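Local atomic coordinates of EscN (Escherichia coli O127:H6, PDB entry 2OBL), a protein that belongs to the ATP synthase alpha/beta family within the P-loop NTPase clan and is a component of a type III secretion system. Residues Ile99-Leu104 against Lys126-Val131; Ile151-Arg156 against Gly213-Ile218. The protein carries 1 engineered substitution. All coordinates share one frame; numbering follows the deposited sequence.

Contact 1 (Ile99-Leu104 against Lys126-Val131)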
ATOM      1  N   ILE A  99      -8.036  -1.891  12.606  1.00 16.31           N
ATOM      2  CA  ILE A  99      -7.468  -3.230  12.482  1.00 15.42           C
ATOM      3  C   ILE A  99      -6.636  -3.293  11.213  1.00 15.24           C
ATOM      4  O   ILE A  99      -7.061  -2.806  10.172  1.00 15.92           O
ATOM      5  CB  ILE A  99      -8.592  -4.271  12.323  1.00 15.84           C
ATOM      6  CG1 ILE A  99      -9.560  -4.225  13.514  1.00 15.70           C
ATOM      7  CG2 ILE A  99      -8.013  -5.673  12.128  1.00 15.78           C
ATOM      8  CD1 ILE A  99      -9.029  -4.898  14.748  1.00 15.40           C
ATOM      9  N   ILE A 100      -5.461  -3.901  11.302  1.00 14.81           N
ATOM     10  CA  ILE A 100      -4.620  -4.113  10.130  1.00 15.68           C
ATOM     11  C   ILE A 100      -4.500  -5.605   9.876  1.00 16.25           C
ATOM     12  O   ILE A 100      -4.161  -6.377  10.775  1.00 15.86           O
ATOM     13  CB  ILE A 100      -3.198  -3.517  10.310  1.00 16.11           C
ATOM     14  CG1 ILE A 100      -3.273  -2.023  10.634  1.00 16.98           C
ATOM     15  CG2 ILE A 100      -2.376  -3.728   9.042  1.00 16.74           C
ATOM     16  CD1 ILE A 100      -1.963  -1.475  11.169  1.00 18.13           C
ATOM     17  N   VAL A 101      -4.806  -6.015   8.648  1.00 15.91           N
ATOM     18  CA  VAL A 101      -4.580  -7.381   8.252  1.00 15.18           C
ATOM     19  C   VAL A 101      -3.466  -7.370   7.223  1.00 15.97           C
ATOM     20  O   VAL A 101      -3.615  -6.794   6.147  1.00 14.70           O
ATOM     21  CB  VAL A 101      -5.851  -8.028   7.674  1.00 14.49           C
ATOM     22  CG1 VAL A 101      -5.578  -9.448   7.222  1.00 15.23           C
ATOM     23  CG2 VAL A 101      -6.980  -7.979   8.704  1.00 14.73           C
ATOM     24  N   LEU A 102      -2.356  -8.005   7.578  1.00 16.43           N
ATOM     25  CA  LEU A 102      -1.170  -8.062   6.738  1.00 18.21           C
ATOM     26  C   LEU A 102      -1.054  -9.432   6.102  1.00 18.37           C
ATOM     27  O   LEU A 102      -1.290 -10.458   6.756  1.00 19.87           O
ATOM     28  CB  LEU A 102       0.075  -7.786   7.580  1.00 20.51           C
ATOM     29  CG  LEU A 102       0.481  -6.328   7.768  1.00 22.01           C
ATOM     30  CD1 LEU A 102       1.341  -6.154   8.996  1.00 23.45           C
ATOM     31  CD2 LEU A 102       1.247  -5.856   6.534  1.00 22.33           C
ATOM     32  N   ALA A 103      -0.734  -9.447   4.813  1.00 16.81           N
ATOM     33  CA  ALA A 103      -0.397 -10.669   4.134  1.00 16.15           C
ATOM     34  C   ALA A 103       1.027 -10.500   3.659  1.00 16.33           C
ATOM     35  O   ALA A 103       1.314  -9.654   2.787  1.00 16.70           O
ATOM     36  CB  ALA A 103      -1.329 -10.933   2.972  1.00 16.97           C
ATOM     37  N   LEU A 104       1.929 -11.262   4.271  1.00 14.95           N
ATOM     38  CA  LEU A 104       3.341 -11.233   3.901  1.00 14.26           C
ATOM     39  C   LEU A 104       3.671 -12.515   3.151  1.00 13.34           C
ATOM     40  O   LEU A 104       3.816 -13.593   3.751  1.00 13.09           O
ATOM     41  CB  LEU A 104       4.214 -11.093   5.146  1.00 15.43           C
ATOM     42  CG  LEU A 104       3.889  -9.913   6.068  1.00 15.83           C
ATOM     43  CD1 LEU A 104       4.832  -9.899   7.260  1.00 16.22           C
ATOM     44  CD2 LEU A 104       3.984  -8.617   5.295  1.00 16.91           C
ATOM     45  N   LYS A 126      -3.220  -4.662  17.132  1.00 15.24           N
ATOM     46  CA  LYS A 126      -4.367  -4.524  16.225  1.00 15.56           C
ATOM     47  C   LYS A 126      -4.136  -5.161  14.857  1.00 15.03           C
ATOM     48  O   LYS A 126      -4.910  -4.928  13.921  1.00 15.37           O
ATOM     49  CB  LYS A 126      -4.770  -3.062  16.059  1.00 16.23           C
ATOM     50  CG  LYS A 126      -3.748  -2.193  15.374  1.00 16.71           C
ATOM     51  CD  LYS A 126      -4.304  -0.784  15.223  1.00 17.27           C
ATOM     52  CE  LYS A 126      -3.342   0.132  14.486  1.00 17.10           C
ATOM     53  NZ  LYS A 126      -3.932   1.500  14.426  1.00 16.61           N
ATOM     54  N   CYS A 127      -3.091  -5.978  14.761  1.00 14.90           N
ATOM     55  CA  CYS A 127      -2.729  -6.654  13.517  1.00 14.40           C
ATOM     56  C   CYS A 127      -3.092  -8.132  13.512  1.00 13.44           C
ATOM     57  O   CYS A 127      -2.975  -8.828  14.524  1.00 14.04           O
ATOM     58  CB  CYS A 127      -1.215  -6.554  13.271  1.00 15.37           C
ATOM     59  SG  CYS A 127      -0.585  -4.933  12.782  1.00 17.31           S
ATOM     60  N   VAL A 128      -3.520  -8.609  12.353  1.00 12.57           N
ATOM     61  CA  VAL A 128      -3.489 -10.037  12.065  1.00 11.90           C
ATOM     62  C   VAL A 128      -2.405 -10.254  11.016  1.00 11.61           C
ATOM     63  O   VAL A 128      -2.398  -9.601   9.969  1.00 11.13           O
ATOM     64  CB  VAL A 128      -4.845 -10.556  11.538  1.00 12.44           C
ATOM     65  CG1 VAL A 128      -4.786 -12.073  11.372  1.00 12.27           C
ATOM     66  CG2 VAL A 128      -5.970 -10.176  12.491  1.00 11.14           C
ATOM     67  N   LEU A 129      -1.465 -11.147  11.307  1.00 13.41           N
ATOM     68  CA  LEU A 129      -0.285 -11.315  10.466  1.00 13.03           C
ATOM     69  C   LEU A 129      -0.354 -12.639   9.716  1.00 13.24           C
ATOM     70  O   LEU A 129      -0.042 -13.688  10.283  1.00 13.31           O
ATOM     71  CB  LEU A 129       0.972 -11.282  11.341  1.00 14.06           C
ATOM     72  CG  LEU A 129       1.097 -10.051  12.242  1.00 15.13           C
ATOM     73  CD1 LEU A 129       2.195 -10.254  13.282  1.00 17.38           C
ATOM     74  CD2 LEU A 129       1.388  -8.832  11.407  1.00 16.18           C
ATOM     75  N   VAL A 130      -0.795 -12.594   8.457  1.00 13.00           N
ATOM     76  CA  VAL A 130      -0.837 -13.783   7.621  1.00 12.08           C
ATOM     77  C   VAL A 130       0.516 -13.902   6.923  1.00 12.66           C
ATOM     78  O   VAL A 130       0.885 -13.068   6.098  1.00 14.13           O
ATOM     79  CB  VAL A 130      -1.963 -13.714   6.579  1.00 11.85           C
ATOM     80  CG1 VAL A 130      -1.946 -14.983   5.701  1.00 12.54           C
ATOM     81  CG2 VAL A 130      -3.319 -13.520   7.267  1.00 12.41           C
ATOM     82  N   VAL A 131       1.282 -14.920   7.297  1.00 12.41           N
ATOM     83  CA  VAL A 131       2.645 -15.032   6.793  1.00 12.60           C
ATOM     84  C   VAL A 131       2.873 -16.358   6.102  1.00 13.17           C
ATOM     85  O   VAL A 131       2.643 -17.430   6.684  1.00 13.53           O
ATOM     86  CB  VAL A 131       3.667 -14.887   7.938  1.00 12.25           C
ATOM     87  CG1 VAL A 131       5.103 -15.089   7.418  1.00 12.63           C
ATOM     88  CG2 VAL A 131       3.486 -13.547   8.648  1.00 13.81           C
TER
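The chi1 torsions of Leu102 (-87°) and Leu129 (-54°) both set CG anti to the carbonyl carbon, and the two side chains run alongside each other in the same direction, with Leu102 CD1 3.6 Å from Leu129 CD2. Lys126 is built differently: its CG sits between the backbone N and carbonyl carbon (chi1 66°), and the extended chain beyond carries CE to 3.9 Å from Ile100 CD1, while NZ hydrogen-bonds Ala97 O. Between them on this face, Cys127 SG touches Ile100 CB at 3.9 Å, and further along Leu104 CD1 meets Val131 CG2. The backbones form a parallel beta ladder in which Ile100, Leu102 and Leu104 alternate with Lys126, Val128 and Val130. Its five backbone bonds include Ile100 N to Lys126 O (2.9 Å) and Val128 N to Ile100 O (2.8 Å). Ile100 O is approached twice, since Cys127 CA also comes within 3.1 Å as a CA-H...O contact. On the face bearing Val101, Ala103, Val128 and Val130, the contact is looser between side chains, although Val130 CB lies 3.3 Å from Leu102 O. The strands are the two ends of a beta-alpha-beta crossover in the P-loop NTPase sheet. Val101 and Ala103 bond by their backbones to strand 161-167. Helix 109-116 packs on Leu102, Leu104 and Val131 through Val112 and Phe115, whereas helix 138-156 lies against Ala103, Val128 and Val130 on the other face.

Contact 2 (Ile151-Arg156 against Gly213-Ile218); sequences IAEYFR and GSITAI
Arg156, which meets Ser214 and Ile215 across the contact, turns one face of its guanidinium to Glu153 CA, which stacks 3.9 Å from the guanidinium plane, displaced from its centre, while Ile215 CD1 approaches the same group obliquely. Behind this pair the helix carries two aromatic rings: Tyr154 CD2 stands over the centre of one face of Phe155, whose edge is met in plane by Ile151 CG2, and Phe155 CE2 in turn lies at the edge of the Tyr154 ring. This is helix-on-sheet packing of the alpha/beta P-loop NTPase fold, with the helix running at 143° to the strand. No hydrogen bond crosses the interface; Ile215 supplies most of the strand's side of the contact. Its CD1 presses on the helix backbone, 3.7 Å from both Ala152 C and Glu153 N, and equally close to Ala152 CB. Glu153 CG comes within 3.9 Å of Ile215 CD1, the two side chains crossing at a slant; the carboxylate forms a salt bridge with Arg206. In Arg156 a bend at chi3 (58°) folds the chain back toward Glu153, and the side chain crosses that of Ile215 at about a right angle, with CB 3.9 Å from Ile215 CG1. Strand 161-167 lies alongside, its Val162 touching Ala152 and its Leu164 touching Ile215. Gly213, just before the strand, brings its CA to 3.8 Å from Arg156 O, and Arg156 CG rests 3.5 Å from Ser214 N.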
ATOM      1  N   ILE A 151     -10.312 -12.528   6.404  1.00 12.50           N
ATOM      2  CA  ILE A 151     -10.160 -12.009   7.755  1.00 12.61           C
ATOM      3  C   ILE A 151     -10.492 -10.509   7.821  1.00 12.52           C
ATOM      4  O   ILE A 151     -11.143 -10.041   8.767  1.00 11.85           O
ATOM      5  CB  ILE A 151      -8.756 -12.310   8.312  1.00 13.27           C
ATOM      6  CG1 ILE A 151      -8.592 -13.822   8.550  1.00 12.37           C
ATOM      7  CG2 ILE A 151      -8.522 -11.543   9.610  1.00 13.76           C
ATOM      8  CD1 ILE A 151      -7.145 -14.244   8.776  1.00 13.46           C
ATOM      9  N   ALA A 152     -10.053  -9.758   6.816  1.00 12.80           N
ATOM     10  CA  ALA A 152     -10.401  -8.350   6.714  1.00 11.92           C
ATOM     11  C   ALA A 152     -11.911  -8.162   6.665  1.00 12.36           C
ATOM     12  O   ALA A 152     -12.439  -7.253   7.296  1.00 12.12           O
ATOM     13  CB  ALA A 152      -9.729  -7.697   5.471  1.00 11.11           C
ATOM     14  N   GLU A 153     -12.599  -9.023   5.918  1.00 12.98           N
ATOM     15  CA  GLU A 153     -14.064  -8.970   5.839  1.00 13.89           C
ATOM     16  C   GLU A 153     -14.708  -9.262   7.191  1.00 13.74           C
ATOM     17  O   GLU A 153     -15.693  -8.619   7.575  1.00 13.88           O
ATOM     18  CB  GLU A 153     -14.581  -9.937   4.772  1.00 14.32           C
ATOM     19  CG  GLU A 153     -14.236  -9.521   3.351  1.00 15.25           C
ATOM     20  CD  GLU A 153     -14.458 -10.627   2.342  1.00 15.84           C
ATOM     21  OE1 GLU A 153     -14.473 -11.807   2.743  1.00 16.79           O
ATOM     22  OE2 GLU A 153     -14.603 -10.313   1.141  1.00 15.48           O
ATOM     23  N   TYR A 154     -14.151 -10.224   7.916  1.00 14.08           N
ATOM     24  CA  TYR A 154     -14.669 -10.547   9.243  1.00 14.54           C
ATOM     25  C   TYR A 154     -14.609  -9.320  10.151  1.00 14.87           C
ATOM     26  O   TYR A 154     -15.595  -8.986  10.811  1.00 14.08           O
ATOM     27  CB  TYR A 154     -13.920 -11.718   9.884  1.00 14.84           C
ATOM     28  CG  TYR A 154     -14.218 -11.831  11.365  1.00 14.87           C
ATOM     29  CD1 TYR A 154     -15.425 -12.369  11.817  1.00 15.19           C
ATOM     30  CD2 TYR A 154     -13.314 -11.365  12.306  1.00 14.50           C
ATOM     31  CE1 TYR A 154     -15.705 -12.441  13.165  1.00 15.15           C
ATOM     32  CE2 TYR A 154     -13.585 -11.439  13.653  1.00 15.37           C
ATOM     33  CZ  TYR A 154     -14.776 -11.973  14.079  1.00 15.26           C
ATOM     34  OH  TYR A 154     -15.018 -12.035  15.432  1.00 15.85           O
ATOM     35  N   PHE A 155     -13.453  -8.656  10.189  1.00 14.58           N
ATOM     36  CA  PHE A 155     -13.300  -7.456  11.022  1.00 14.79           C
ATOM     37  C   PHE A 155     -14.111  -6.249  10.525  1.00 15.53           C
ATOM     38  O   PHE A 155     -14.699  -5.514  11.332  1.00 15.51           O
ATOM     39  CB  PHE A 155     -11.821  -7.141  11.273  1.00 14.73           C
ATOM     40  CG  PHE A 155     -11.189  -8.069  12.271  1.00 14.81           C
ATOM     41  CD1 PHE A 155     -11.541  -7.996  13.617  1.00 14.82           C
ATOM     42  CD2 PHE A 155     -10.304  -9.057  11.870  1.00 13.89           C
ATOM     43  CE1 PHE A 155     -10.982  -8.863  14.555  1.00 15.15           C
ATOM     44  CE2 PHE A 155      -9.739  -9.938  12.805  1.00 14.68           C
ATOM     45  CZ  PHE A 155     -10.072  -9.838  14.152  1.00 14.71           C
ATOM     46  N   ARG A 156     -14.189  -6.076   9.205  1.00 15.06           N
ATOM     47  CA  ARG A 156     -15.085  -5.068   8.629  1.00 15.01           C
ATOM     48  C   ARG A 156     -16.515  -5.277   9.138  1.00 15.71           C
ATOM     49  O   ARG A 156     -17.190  -4.329   9.556  1.00 14.35           O
ATOM     50  CB  ARG A 156     -15.071  -5.158   7.104  1.00 15.94           C
ATOM     51  CG  ARG A 156     -16.002  -4.171   6.393  1.00 17.40           C
ATOM     52  CD  ARG A 156     -16.312  -4.679   4.999  1.00 17.43           C
ATOM     53  NE  ARG A 156     -16.919  -6.012   5.056  1.00 17.82           N
ATOM     54  CZ  ARG A 156     -17.046  -6.825   4.011  1.00 17.61           C
ATOM     55  NH1 ARG A 156     -16.616  -6.450   2.814  1.00 17.04           N
ATOM     56  NH2 ARG A 156     -17.608  -8.015   4.162  1.00 16.98           N
ATOM     57  N   GLY A 213     -18.093  -0.212   8.995  1.00 21.65           N
ATOM     58  CA  GLY A 213     -16.728  -0.627   8.716  1.00 18.87           C
ATOM     59  C   GLY A 213     -16.341  -0.398   7.267  1.00 16.92           C
ATOM     60  O   GLY A 213     -17.124   0.116   6.462  1.00 16.72           O
ATOM     61  N   SER A 214     -15.115  -0.779   6.935  1.00 14.89           N
ATOM     62  CA  SER A 214     -14.617  -0.655   5.586  1.00 13.42           C
ATOM     63  C   SER A 214     -13.342  -1.460   5.473  1.00 12.25           C
ATOM     64  O   SER A 214     -12.751  -1.848   6.488  1.00 11.46           O
ATOM     65  CB  SER A 214     -14.282   0.800   5.284  1.00 13.75           C
ATOM     66  OG  SER A 214     -13.315   1.274   6.204  1.00 14.31           O
ATOM     67  N   ILE A 215     -12.931  -1.706   4.233  1.00 11.62           N
ATOM     68  CA  ILE A 215     -11.620  -2.268   3.951  1.00 10.29           C
ATOM     69  C   ILE A 215     -10.964  -1.361   2.928  1.00 11.16           C
ATOM     70  O   ILE A 215     -11.463  -1.190   1.803  1.00 11.91           O
ATOM     71  CB  ILE A 215     -11.689  -3.700   3.358  1.00 10.21           C
ATOM     72  CG1 ILE A 215     -12.387  -4.668   4.323  1.00 10.45           C
ATOM     73  CG2 ILE A 215     -10.297  -4.197   2.986  1.00  9.29           C
ATOM     74  CD1 ILE A 215     -12.538  -6.052   3.744  1.00  9.93           C
ATOM     75  N   THR A 216      -9.862  -0.764   3.346  1.00  9.96           N
ATOM     76  CA  THR A 216      -9.001  -0.011   2.457  1.00 10.65           C
ATOM     77  C   THR A 216      -7.818  -0.916   2.266  1.00 10.78           C
ATOM     78  O   THR A 216      -7.298  -1.483   3.247  1.00 11.19           O
ATOM     79  CB  THR A 216      -8.552   1.307   3.112  1.00 11.06           C
ATOM     80  OG1 THR A 216      -9.708   2.039   3.526  1.00 11.21           O
ATOM     81  CG2 THR A 216      -7.727   2.148   2.137  1.00 10.73           C
ATOM     82  N   ALA A 217      -7.390  -1.090   1.020  1.00  9.85           N
ATOM     83  CA  ALA A 217      -6.398  -2.108   0.754  1.00 10.06           C
ATOM     84  C   ALA A 217      -5.195  -1.525   0.039  1.00 10.67           C
ATOM     85  O   ALA A 217      -5.346  -0.693  -0.846  1.00 12.34           O
ATOM     86  CB  ALA A 217      -7.011  -3.241  -0.051  1.00  8.02           C
ATOM     87  N   ILE A 218      -4.012  -1.965   0.450  1.00 10.75           N
ATOM     88  CA  ILE A 218      -2.774  -1.593  -0.215  1.00 10.57           C
ATOM     89  C   ILE A 218      -2.127  -2.864  -0.716  1.00 11.45           C
ATOM     90  O   ILE A 218      -1.881  -3.783   0.071  1.00 11.51           O
ATOM     91  CB  ILE A 218      -1.835  -0.908   0.772  1.00 11.00           C
ATOM     92  CG1 ILE A 218      -2.374   0.472   1.149  1.00 11.50           C
ATOM     93  CG2 ILE A 218      -0.430  -0.796   0.211  1.00 10.56           C
ATOM     94  CD1 ILE A 218      -1.582   1.116   2.315  1.00 11.53           C
TER

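In the fold
From the N terminus, strand 99-105 leads through helices 109-116 and 121-124 to strand 127-132, where contact 1 closes a loop of 21 residues. The chain then enters helix 138-156, whose last turns open contact 2; strand 161-167 and two further helices follow before strand 214-222 closes it, 56 residues on. The two loops are thus in series, neither nested nor crossing. They meet in space all the same, because the helix of contact 2 lies on the sheet that contains contact 1: Val128 CG2 is 3.8 Å from Phe155 CE2, and Val101 CG2 is 4.0 Å from Ala152 CA. Strand 161-167, paired with both 99-105 and 214-222, joins them within the sheet.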